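Local atomic coordinates of guanylate kinase (Coxiella burnetii, PDB entry 3TR0), a protein that catalyses the ATP-dependent phosphorylation of GMP to GDP, and is predicted to be essential for recycling GMP and, indirectly, cGMP. Residues 25-30 with 179-184; 36-41 with 54-59; 40-45 with 79-84. All coordinates share one frame; numbering follows the deposited sequence. Where two conformers were deposited one is given.

Contact 1 and the other two lie in different parts of the guanylate kinase fold. Contact 1 is a largely buried, wholly apolar meeting of two helices beside the parallel core sheet, with its nearest atoms about 9 Å from those of contact 3. Contacts 2 and 3 are only partly buried and share strand 40-41 in the smaller mixed sheet: strand 56-57 pairs parallel with it on one side and strand 81-86 antiparallel on the other. Backbone hydrogen bonds pair the strands in both; in contact 3 threonine hydroxyls add to them. Side chains of both reach the same bound GMP. A salt bridge between Arg25 and Asp54 and packing of Val28 on Ile36 connect contact 1 with contact 2.

Contact 1 (25-30 with 179-184); sequences RALVKA and NLIHII
Leu180 O receives the backbone N of Ile184 at 3.1 Å, a regular helical bond that sets these two residues one turn apart on the side of helix 173-187 turned to Leu27. No hydrogen bond crosses the contact: it joins two helices of the P-loop kinase fold, packed next to each other against the parallel core sheet. Helix 20-30 starts at the end of the predicted ATP-binding loop and lies by strands 34-36 and 99-103, while helix 173-187 lies against strands 120-125 and 166-169, and its Ile184 also reaches Ile34 of strand 34-36. Their segment axes approach to 10.2 Å with a crossing angle of -57°, a separation filled by side chains from both helices.

Leu27 is at the centre. Its CG is set anti to the backbone N (chi1 178°), which carries the fork of the side chain across to the partner helix. CD1 passes alongside Ile181, running in the opposite direction, and lies 3.7 Å from Ile181 CG1. The same methyl sits 4.0 Å from Leu180 CB, where the two leucines meet at about a right angle. The other methyl, CD2, points tip to tip at Ile184 CD1; because Ile184 was built in two conformers, the closeness of that pair is doubtful. Leucine suits the site because its two methyls serve different neighbours while the side chain also packs on Leu101 of strand 99-103.

Towards the C-terminal end of helix 20-30 the small Ala30 meets Ile181 with its CB alone, at the more exposed border of the contact. Beyond this border, Ile181 also packs on His182 of the second subunit, so the residue belongs to the dimer interface as well. Within the chain, Ile181 CD1 rests 3.7 Å from Ala30 CB.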
loop_
_atom_site.group_PDB
_atom_site.type_symbol
_atom_site.label_atom_id
_atom_site.label_comp_id
_atom_site.label_asym_id
_atom_site.label_seq_id
_atom_site.Cartn_x
_atom_site.Cartn_y
_atom_site.Cartn_z
ATOM N N ARG A 25 13.091 11.478 8.616
ATOM C CA ARG A 25 13.769 12.611 7.985
ATOM C C ARG A 25 14.254 12.294 6.571
ATOM O O ARG A 25 14.208 13.151 5.685
ATOM C CB ARG A 25 14.913 13.121 8.862
ATOM C CG ARG A 25 14.419 13.855 10.094
ATOM C CD ARG A 25 15.556 14.312 10.991
ATOM N NE ARG A 25 15.053 15.091 12.120
ATOM C CZ ARG A 25 15.767 15.398 13.198
ATOM N NH1 ARG A 25 17.023 14.985 13.305
ATOM N NH2 ARG A 25 15.223 16.114 14.173
ATOM N N ALA A 26 14.707 11.063 6.357
ATOM C CA ALA A 26 15.108 10.627 5.024
ATOM C C ALA A 26 13.888 10.459 4.123
ATOM O O ALA A 26 13.941 10.754 2.930
ATOM C CB ALA A 26 15.890 9.330 5.101
ATOM N N LEU A 27 12.792 9.975 4.699
ATOM C CA LEU A 27 11.549 9.796 3.958
ATOM C C LEU A 27 11.080 11.097 3.314
ATOM O O LEU A 27 10.707 11.123 2.139
ATOM C CB LEU A 27 10.455 9.258 4.880
ATOM C CG LEU A 27 9.074 9.055 4.254
ATOM C CD1 LEU A 27 9.143 8.073 3.099
ATOM C CD2 LEU A 27 8.087 8.578 5.297
ATOM N N VAL A 28 11.094 12.179 4.084
ATOM C CA VAL A 28 10.597 13.456 3.573
ATOM C C VAL A 28 11.528 14.052 2.527
ATOM O O VAL A 28 11.119 14.902 1.737
ATOM C CB VAL A 28 10.342 14.474 4.696
ATOM C CG1 VAL A 28 9.321 13.926 5.668
ATOM C CG2 VAL A 28 11.635 14.822 5.409
ATOM N N LYS A 29 12.779 13.604 2.519
ATOM C CA LYS A 29 13.737 14.052 1.514
ATOM C C LYS A 29 13.525 13.322 0.194
ATOM O O LYS A 29 13.822 13.853 -0.876
ATOM C CB LYS A 29 15.173 13.848 2.006
ATOM C CG LYS A 29 15.806 15.101 2.580
ATOM C CD LYS A 29 14.825 15.839 3.472
ATOM C CE LYS A 29 15.324 17.231 3.818
ATOM N NZ LYS A 29 14.284 18.019 4.536
ATOM N N ALA A 30 13.001 12.106 0.279
ATOM C CA ALA A 30 12.809 11.263 -0.897
ATOM C C ALA A 30 11.464 11.495 -1.585
ATOM O O ALA A 30 11.321 11.243 -2.781
ATOM C CB ALA A 30 12.961 9.801 -0.519
ATOM N N ASN A 179 10.895 0.949 2.083
ATOM C CA ASN A 179 9.623 0.350 2.475
ATOM C C ASN A 179 8.599 1.392 2.904
ATOM O O ASN A 179 7.414 1.280 2.586
ATOM C CB ASN A 179 9.824 -0.706 3.558
ATOM C CG ASN A 179 10.397 -1.990 3.002
ATOM O OD1 ASN A 179 10.153 -2.335 1.846
ATOM N ND2 ASN A 179 11.164 -2.701 3.814
ATOM N N LEU A 180 9.057 2.410 3.622
ATOM C CA LEU A 180 8.189 3.527 3.968
ATOM C C LEU A 180 7.675 4.203 2.693
ATOM O O LEU A 180 6.508 4.587 2.605
ATOM C CB LEU A 180 8.928 4.523 4.867
ATOM C CG LEU A 180 9.342 3.958 6.232
ATOM C CD1 LEU A 180 10.221 4.935 7.023
ATOM C CD2 LEU A 180 8.105 3.589 7.032
ATOM N N ILE A 181 8.545 4.328 1.698
ATOM C CA ILE A 181 8.157 4.936 0.425
ATOM C C ILE A 181 7.084 4.108 -0.285
ATOM O O ILE A 181 6.132 4.660 -0.826
ATOM C CB ILE A 181 9.375 5.134 -0.501
ATOM C CG1 ILE A 181 10.319 6.186 0.087
ATOM C CG2 ILE A 181 8.928 5.541 -1.902
ATOM C CD1 ILE A 181 11.632 6.304 -0.649
ATOM N N HIS A 182 7.231 2.785 -0.275
ATOM C CA HIS A 182 6.203 1.913 -0.844
ATOM C C HIS A 182 4.849 2.185 -0.199
ATOM O O HIS A 182 3.832 2.272 -0.883
ATOM C CB HIS A 182 6.551 0.427 -0.656
ATOM C CG HIS A 182 7.665 -0.059 -1.534
ATOM N ND1 HIS A 182 7.813 0.343 -2.843
ATOM C CD2 HIS A 182 8.682 -0.920 -1.289
ATOM C CE1 HIS A 182 8.872 -0.246 -3.367
ATOM N NE2 HIS A 182 9.418 -1.019 -2.445
ATOM N N ILE A 183 4.840 2.299 1.125
ATOM C CA ILE A 183 3.592 2.415 1.871
ATOM C C ILE A 183 2.864 3.722 1.559
ATOM O O ILE A 183 1.657 3.728 1.323
ATOM C CB ILE A 183 3.824 2.263 3.386
ATOM C CG1 ILE A 183 4.224 0.816 3.712
ATOM C CG2 ILE A 183 2.576 2.662 4.163
ATOM C CD1 ILE A 183 4.910 0.649 5.065
ATOM N N ILE A 184 3.596 4.829 1.565
ATOM C CA ILE A 184 2.995 6.120 1.248
ATOM C C ILE A 184 2.611 6.198 -0.226
ATOM O O ILE A 184 1.548 6.711 -0.573
ATOM C CB ILE A 184 3.927 7.285 1.623
ATOM C CG1 ILE A 184 4.020 7.393 3.144
ATOM C CG2 ILE A 184 3.416 8.595 1.020
ATOM C CD1 ILE A 184 5.165 8.242 3.639
#

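Contact 2 (36-41 with 54-59). With 5GP (guanosine-5'-monophosphate), chain D.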
loop_
_atom_site.group_PDB
_atom_site.type_symbol
_atom_site.label_atom_id
_atom_site.label_comp_id
_atom_site.label_asym_id
_atom_site.label_seq_id
_atom_site.Cartn_x
_atom_site.Cartn_y
_atom_site.Cartn_z
ATOM N N ILE A 36 6.603 16.726 7.948
ATOM C CA ILE A 36 6.595 16.182 9.295
ATOM C C ILE A 36 6.039 17.185 10.289
ATOM O O ILE A 36 6.506 18.322 10.364
ATOM C CB ILE A 36 8.017 15.800 9.759
ATOM C CG1 ILE A 36 8.674 14.848 8.760
ATOM C CG2 ILE A 36 7.967 15.173 11.137
ATOM C CD1 ILE A 36 10.154 14.628 9.018
ATOM N N SER A 37 5.040 16.767 11.055
ATOM C CA SER A 37 4.534 17.602 12.139
ATOM C C SER A 37 5.584 17.728 13.235
ATOM O O SER A 37 6.078 16.724 13.749
ATOM C CB SER A 37 3.245 17.020 12.716
ATOM O OG SER A 37 2.814 17.751 13.850
ATOM N N ILE A 38 5.927 18.967 13.582
ATOM C CA ILE A 38 6.830 19.220 14.700
ATOM C C ILE A 38 6.004 19.357 15.969
ATOM O O ILE A 38 5.176 20.265 16.092
ATOM C CB ILE A 38 7.665 20.494 14.485
ATOM C CG1 ILE A 38 8.525 20.354 13.227
ATOM C CG2 ILE A 38 8.528 20.772 15.705
ATOM C CD1 ILE A 38 9.288 19.047 13.160
ATOM N N SER A 39 6.224 18.440 16.904
ATOM C CA SER A 39 5.432 18.369 18.128
ATOM C C SER A 39 5.838 19.398 19.173
ATOM O O SER A 39 6.955 19.915 19.158
ATOM C CB SER A 39 5.547 16.971 18.750
ATOM O OG SER A 39 5.042 15.979 17.864
ATOM N N HIS A 40 4.911 19.681 20.081
ATOM C CA HIS A 40 5.219 20.410 21.303
ATOM C C HIS A 40 5.526 19.390 22.392
ATOM O O HIS A 40 4.928 18.313 22.427
ATOM C CB HIS A 40 4.034 21.284 21.719
ATOM C CG HIS A 40 3.854 22.511 20.880
ATOM N ND1 HIS A 40 3.268 22.484 19.631
ATOM C CD2 HIS A 40 4.166 23.809 21.116
ATOM C CE1 HIS A 40 3.236 23.706 19.133
ATOM N NE2 HIS A 40 3.774 24.531 20.016
ATOM N N THR A 41 6.465 19.719 23.274
ATOM C CA THR A 41 6.832 18.823 24.362
ATOM C C THR A 41 7.327 19.590 25.587
ATOM O O THR A 41 7.902 20.669 25.466
ATOM C CB THR A 41 7.924 17.826 23.933
ATOM O OG1 THR A 41 8.142 16.872 24.980
ATOM C CG2 THR A 41 9.225 18.551 23.640
ATOM N N ASP A 54 13.555 19.971 16.175
ATOM C CA ASP A 54 13.283 18.718 16.862
ATOM C C ASP A 54 11.901 18.771 17.503
ATOM O O ASP A 54 11.092 17.857 17.351
ATOM C CB ASP A 54 14.356 18.462 17.920
ATOM C CG ASP A 54 15.741 18.341 17.317
ATOM O OD1 ASP A 54 16.135 17.212 16.959
ATOM O OD2 ASP A 54 16.430 19.373 17.188
ATOM N N TYR A 55 11.637 19.864 18.209
ATOM C CA TYR A 55 10.350 20.082 18.849
ATOM C C TYR A 55 10.148 21.569 19.032
ATOM O O TYR A 55 11.078 22.359 18.862
ATOM C CB TYR A 55 10.319 19.456 20.245
ATOM C CG TYR A 55 10.223 17.947 20.294
ATOM C CD1 TYR A 55 8.993 17.306 20.210
ATOM C CD2 TYR A 55 11.356 17.169 20.466
ATOM C CE1 TYR A 55 8.900 15.922 20.272
ATOM C CE2 TYR A 55 11.276 15.791 20.530
ATOM C CZ TYR A 55 10.046 15.173 20.431
ATOM O OH TYR A 55 9.967 13.802 20.494
ATOM N N PHE A 56 8.925 21.941 19.386
ATOM C CA PHE A 56 8.681 23.227 19.998
ATOM C C PHE A 56 8.757 22.969 21.489
ATOM O O PHE A 56 7.856 22.357 22.065
ATOM C CB PHE A 56 7.299 23.759 19.625
ATOM C CG PHE A 56 7.151 24.096 18.169
ATOM C CD1 PHE A 56 7.746 25.233 17.646
ATOM C CD2 PHE A 56 6.408 23.286 17.328
ATOM C CE1 PHE A 56 7.610 25.549 16.309
ATOM C CE2 PHE A 56 6.268 23.597 15.993
ATOM C CZ PHE A 56 6.868 24.734 15.482
ATOM N N PHE A 57 9.846 23.405 22.111
ATOM C CA PHE A 57 10.052 23.127 23.521
ATOM C C PHE A 57 9.356 24.170 24.385
ATOM O O PHE A 57 9.623 25.365 24.271
ATOM C CB PHE A 57 11.544 23.060 23.841
ATOM C CG PHE A 57 12.279 21.985 23.088
ATOM C CD1 PHE A 57 12.375 20.702 23.602
ATOM C CD2 PHE A 57 12.878 22.259 21.870
ATOM C CE1 PHE A 57 13.057 19.717 22.917
ATOM C CE2 PHE A 57 13.563 21.275 21.181
ATOM C CZ PHE A 57 13.654 20.005 21.706
ATOM N N ILE A 58 8.451 23.707 25.239
ATOM C CA ILE A 58 7.710 24.597 26.122
ATOM C C ILE A 58 7.641 24.009 27.526
ATOM O O ILE A 58 8.076 22.880 27.749
ATOM C CB ILE A 58 6.286 24.839 25.599
ATOM C CG1 ILE A 58 5.556 23.509 25.395
ATOM C CG2 ILE A 58 6.331 25.610 24.291
ATOM C CD1 ILE A 58 4.098 23.671 25.012
ATOM N N ASP A 59 7.099 24.773 28.470
ATOM C CA ASP A 59 6.957 24.278 29.836
ATOM C C ASP A 59 5.571 23.693 30.097
ATOM O O ASP A 59 4.674 23.797 29.257
ATOM C CB ASP A 59 7.304 25.365 30.865
ATOM C CG ASP A 59 6.510 26.647 30.670
ATOM O OD1 ASP A 59 5.328 26.583 30.274
ATOM O OD2 ASP A 59 7.075 27.730 30.927
HETATM P P 5GP D . 11.745 11.818 22.815
HETATM O O1P 5GP D . 12.208 12.776 21.746
HETATM O O2P 5GP D . 11.554 12.350 24.211
HETATM O O3P 5GP D . 12.680 10.632 22.833
HETATM O "O5'" 5GP D . 10.411 11.098 22.333
HETATM C "C5'" 5GP D . 9.624 10.338 23.234
HETATM C "C4'" 5GP D . 8.487 9.656 22.523
HETATM O "O4'" 5GP D . 7.306 10.479 22.600
HETATM C "C3'" 5GP D . 8.679 9.444 21.030
HETATM O "O3'" 5GP D . 9.471 8.308 20.731
HETATM C "C2'" 5GP D . 7.250 9.342 20.508
HETATM O "O2'" 5GP D . 6.769 8.013 20.639
HETATM C "C1'" 5GP D . 6.478 10.228 21.492
HETATM N N9 5GP D . 6.079 11.517 20.899
HETATM C C8 5GP D . 6.841 12.497 20.397
HETATM N N7 5GP D . 6.029 13.504 19.985
HETATM C C5 5GP D . 4.752 13.132 20.240
HETATM C C6 5GP D . 3.504 13.714 20.049
HETATM O O6 5GP D . 3.392 14.848 19.523
HETATM N N1 5GP D . 2.409 13.047 20.435
HETATM C C2 5GP D . 2.489 11.832 20.997
HETATM N N2 5GP D . 1.374 11.167 21.381
HETATM N N3 5GP D . 3.682 11.243 21.190
HETATM C C4 5GP D . 4.810 11.884 20.823
HETATM O O HOH W 1 8.472 16.793 16.897
#
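With chi1 at -173°, Thr41 turns OG1 towards His82 and lodges CG2 between its own backbone N and carbonyl carbon, where the methyl faces Tyr55. Tyr55 in turn has CG anti to its carbonyl carbon (chi1 -74°), which brings a face of the ring against that methyl. Thr41 CG2 stands over one face of the Tyr55 ring, 3.9 Å from its centroid, in a CH-pi contact, while Ser39 O lies at the ring's edge. A threonine fits here because one branch can be polar and the other apolar.

At the far end of the ring, Tyr55 OH donates to GMP O1P at 2.8 Å. Ser39 OG gives its hydrogen to the guanine O6 at 2.6 Å, a short bond within the reach of a serine's single-carbon arm. These two residues thus grip opposite ends of the nucleotide from adjacent stretches of chain in the GMP-binding region. Here 40-41 and 56-57 pair in parallel, 56-57 being the outer strand of the mixed sheet. In the usual parallel pattern Phe56 straddles His40: Phe56 N bonds to Ser39 O at 2.8 Å in the carbonyl plane, and Phe56 O accepts the longer bond from Thr41 N. Ile58 N then reaches Thr41 O in a nearly straight bond.

On the sheet face bearing His40 and Phe56, the two rings form an offset stack, planes 26° apart and centroids 4.8 Å apart. Phe56 CB also sits over the imidazole face, so both the ring and its stem cover the histidine. Ile38 crosses the Phe56 side chain at about a right angle, its CG2 3.6 Å from Phe56 CE2. Ahead of the paired residues a water links the two segments, accepting from Ser39 N and donating to Asp54 O.

Contact 3 (40-45 with 79-84). With 5GP (guanosine-5'-monophosphate), chain D; SO4 (sulfate ion), chain C.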
loop_
_atom_site.group_PDB
_atom_site.type_symbol
_atom_site.label_atom_id
_atom_site.label_comp_id
_atom_site.label_asym_id
_atom_site.label_seq_id
_atom_site.Cartn_x
_atom_site.Cartn_y
_atom_site.Cartn_z
ATOM N N HIS A 40 4.911 19.681 20.081
ATOM C CA HIS A 40 5.219 20.410 21.303
ATOM C C HIS A 40 5.526 19.390 22.392
ATOM O O HIS A 40 4.928 18.313 22.427
ATOM C CB HIS A 40 4.034 21.284 21.719
ATOM C CG HIS A 40 3.854 22.511 20.880
ATOM N ND1 HIS A 40 3.268 22.484 19.631
ATOM C CD2 HIS A 40 4.166 23.809 21.116
ATOM C CE1 HIS A 40 3.236 23.706 19.133
ATOM N NE2 HIS A 40 3.774 24.531 20.016
ATOM N N THR A 41 6.465 19.719 23.274
ATOM C CA THR A 41 6.832 18.823 24.362
ATOM C C THR A 41 7.327 19.590 25.587
ATOM O O THR A 41 7.902 20.669 25.466
ATOM C CB THR A 41 7.924 17.826 23.933
ATOM O OG1 THR A 41 8.142 16.872 24.980
ATOM C CG2 THR A 41 9.225 18.551 23.640
ATOM N N THR A 42 7.092 19.021 26.764
ATOM C CA THR A 42 7.607 19.582 28.004
ATOM C C THR A 42 8.917 18.896 28.360
ATOM O O THR A 42 9.592 19.280 29.314
ATOM C CB THR A 42 6.622 19.397 29.167
ATOM O OG1 THR A 42 6.397 18.000 29.383
ATOM C CG2 THR A 42 5.298 20.079 28.863
ATOM N N ARG A 43 9.267 17.870 27.591
ATOM C CA ARG A 43 10.526 17.170 27.792
ATOM C C ARG A 43 11.663 18.180 27.680
ATOM O O ARG A 43 11.726 18.946 26.722
ATOM C CB ARG A 43 10.680 16.043 26.763
ATOM C CG ARG A 43 11.793 15.053 27.082
ATOM C CD ARG A 43 13.068 15.406 26.345
ATOM N NE ARG A 43 13.021 14.972 24.955
ATOM C CZ ARG A 43 13.733 15.521 23.977
ATOM N NH1 ARG A 43 14.536 16.543 24.235
ATOM N NH2 ARG A 43 13.635 15.051 22.742
ATOM N N PRO A 44 12.563 18.199 28.672
ATOM C CA PRO A 44 13.605 19.230 28.668
ATOM C C PRO A 44 14.416 19.233 27.375
ATOM O O PRO A 44 14.765 18.172 26.855
ATOM C CB PRO A 44 14.488 18.844 29.863
ATOM C CG PRO A 44 14.189 17.400 30.116
ATOM C CD PRO A 44 12.749 17.220 29.754
ATOM N N LYS A 45 14.698 20.423 26.859
ATOM C CA LYS A 45 15.518 20.563 25.664
ATOM C C LYS A 45 16.924 20.044 25.943
ATOM O O LYS A 45 17.568 20.467 26.898
ATOM C CB LYS A 45 15.566 22.029 25.229
ATOM C CG LYS A 45 16.259 22.272 23.903
ATOM C CD LYS A 45 16.153 23.737 23.516
ATOM C CE LYS A 45 16.950 24.041 22.263
ATOM N NZ LYS A 45 16.873 25.488 21.923
ATOM N N TYR A 79 6.816 8.886 29.858
ATOM C CA TYR A 79 7.897 9.029 30.826
ATOM C C TYR A 79 7.768 10.348 31.584
ATOM O O TYR A 79 8.718 11.123 31.677
ATOM C CB TYR A 79 9.262 8.925 30.137
ATOM C CG TYR A 79 10.437 9.076 31.079
ATOM C CD1 TYR A 79 10.757 8.077 31.991
ATOM C CD2 TYR A 79 11.227 10.218 31.057
ATOM C CE1 TYR A 79 11.829 8.214 32.856
ATOM C CE2 TYR A 79 12.298 10.364 31.916
ATOM C CZ TYR A 79 12.596 9.359 32.813
ATOM O OH TYR A 79 13.666 9.506 33.668
ATOM N N GLU A 80 6.572 10.600 32.110
ATOM C CA GLU A 80 6.308 11.768 32.948
ATOM C C GLU A 80 6.502 13.111 32.244
ATOM O O GLU A 80 6.616 14.147 32.900
ATOM C CB GLU A 80 7.152 11.720 34.223
ATOM C CG GLU A 80 6.911 10.488 35.074
ATOM C CD GLU A 80 7.607 10.568 36.414
ATOM O OE1 GLU A 80 7.529 11.634 37.061
ATOM O OE2 GLU A 80 8.240 9.569 36.815
ATOM N N ARG A 81 6.538 13.091 30.916
ATOM C CA ARG A 81 6.610 14.324 30.139
ATOM C C ARG A 81 5.439 14.384 29.166
ATOM O O ARG A 81 4.783 13.374 28.905
ATOM C CB ARG A 81 7.937 14.419 29.382
ATOM C CG ARG A 81 9.171 14.411 30.274
ATOM C CD ARG A 81 9.251 15.657 31.140
ATOM N NE ARG A 81 10.458 15.655 31.964
ATOM C CZ ARG A 81 10.806 16.636 32.790
ATOM N NH1 ARG A 81 10.039 17.711 32.910
ATOM N NH2 ARG A 81 11.924 16.540 33.496
ATOM N N HIS A 82 5.180 15.570 28.630
ATOM C CA HIS A 82 4.026 15.773 27.769
ATOM C C HIS A 82 4.447 16.044 26.338
ATOM O O HIS A 82 5.412 16.768 26.092
ATOM C CB HIS A 82 3.155 16.913 28.297
ATOM C CG HIS A 82 2.548 16.631 29.635
ATOM N ND1 HIS A 82 1.521 15.730 29.810
ATOM C CD2 HIS A 82 2.829 17.126 30.864
ATOM C CE1 HIS A 82 1.192 15.683 31.090
ATOM N NE2 HIS A 82 1.971 16.521 31.751
ATOM N N TYR A 83 3.718 15.439 25.405
ATOM C CA TYR A 83 3.936 15.623 23.978
ATOM C C TYR A 83 2.585 15.776 23.279
ATOM O O TYR A 83 1.612 15.110 23.635
ATOM C CB TYR A 83 4.634 14.398 23.383
ATOM C CG TYR A 83 5.947 14.015 24.028
ATOM C CD1 TYR A 83 7.151 14.242 23.376
ATOM C CD2 TYR A 83 5.981 13.398 25.270
ATOM C CE1 TYR A 83 8.353 13.881 23.949
ATOM C CE2 TYR A 83 7.178 13.036 25.855
ATOM C CZ TYR A 83 8.361 13.279 25.189
ATOM O OH TYR A 83 9.558 12.919 25.762
ATOM N N GLY A 84 2.525 16.630 22.265
ATOM C CA GLY A 84 1.286 16.808 21.534
ATOM C C GLY A 84 1.461 17.311 20.117
ATOM O O GLY A 84 2.479 17.916 19.782
HETATM P P 5GP D . 11.745 11.818 22.815
HETATM O O1P 5GP D . 12.208 12.776 21.746
HETATM O O2P 5GP D . 11.554 12.350 24.211
HETATM O O3P 5GP D . 12.680 10.632 22.833
HETATM O "O5'" 5GP D . 10.411 11.098 22.333
HETATM C "C5'" 5GP D . 9.624 10.338 23.234
HETATM C "C4'" 5GP D . 8.487 9.656 22.523
HETATM O "O4'" 5GP D . 7.306 10.479 22.600
HETATM C "C3'" 5GP D . 8.679 9.444 21.030
HETATM O "O3'" 5GP D . 9.471 8.308 20.731
HETATM C "C2'" 5GP D . 7.250 9.342 20.508
HETATM O "O2'" 5GP D . 6.769 8.013 20.639
HETATM C "C1'" 5GP D . 6.478 10.228 21.492
HETATM N N9 5GP D . 6.079 11.517 20.899
HETATM C C8 5GP D . 6.841 12.497 20.397
HETATM N N7 5GP D . 6.029 13.504 19.985
HETATM C C5 5GP D . 4.752 13.132 20.240
HETATM C C6 5GP D . 3.504 13.714 20.049
HETATM O O6 5GP D . 3.392 14.848 19.523
HETATM N N1 5GP D . 2.409 13.047 20.435
HETATM C C2 5GP D . 2.489 11.832 20.997
HETATM N N2 5GP D . 1.374 11.167 21.381
HETATM N N3 5GP D . 3.682 11.243 21.190
HETATM C C4 5GP D . 4.810 11.884 20.823
HETATM S S SO4 C . 18.361 26.673 18.946
HETATM O O1 SO4 C . 18.301 26.826 17.495
HETATM O O2 SO4 C . 19.044 25.425 19.274
HETATM O O3 SO4 C . 19.102 27.790 19.520
HETATM O O4 SO4 C . 17.010 26.652 19.496
HETATM O O HOH W 2 2.842 20.521 17.617
#
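The Tyr83 ring is held between Thr41 OG1, 3.1 Å above one face and towards the rim, and GMP O4' over the centre of the other. Arg43 presents its guanidinium edge to the nucleotide phosphate, with GMP O1P and Tyr83 OH near the plane, and its plane is turned 64° from the tyrosine ring. Pro44 CD covers one face of the Arg81 guanidinium, where a compact, saturated ring suits a flat neighbour.

Behind this chemistry is the backbone pairing: strand 40-41 runs antiparallel to 81-86 in the mixed sheet of the GMP-binding region. His40 and Gly84 form a hydrogen-bonded pair, N to O both ways, with Gly84 N 2.9 Å from His40 O; Thr41 and Tyr83 follow as the non-hydrogen-bonded pair. His82 O then takes two donors, Thr41 OG1 and Thr42 N, each at 2.9 Å. With chi1 of 61° placing it between its backbone N and carbonyl carbon, Thr42 OG1 in turn accepts from His82 N at 2.8 Å. A side-chain hydroxyl thus continues the pairing as the strand ends, and Thr41 OG1 also accepts Arg43 N to close an ST turn.

The bends in the Arg43 chain bring NE to GMP O2P at 3.1 Å and NH2 to O1P at 2.9 Å. NH1 donates to Pro44 O and forms a salt bridge with Asp49, and together these would restrict the guanidinium's rotation. Tyr83 OH donates to the same O2P at 2.6 Å, so this oxygen has two donors, one from the loop after strand 40-41 and one from strand 81-86; such a grip would hold the phosphate in one orientation and probably offset part of its negative charge.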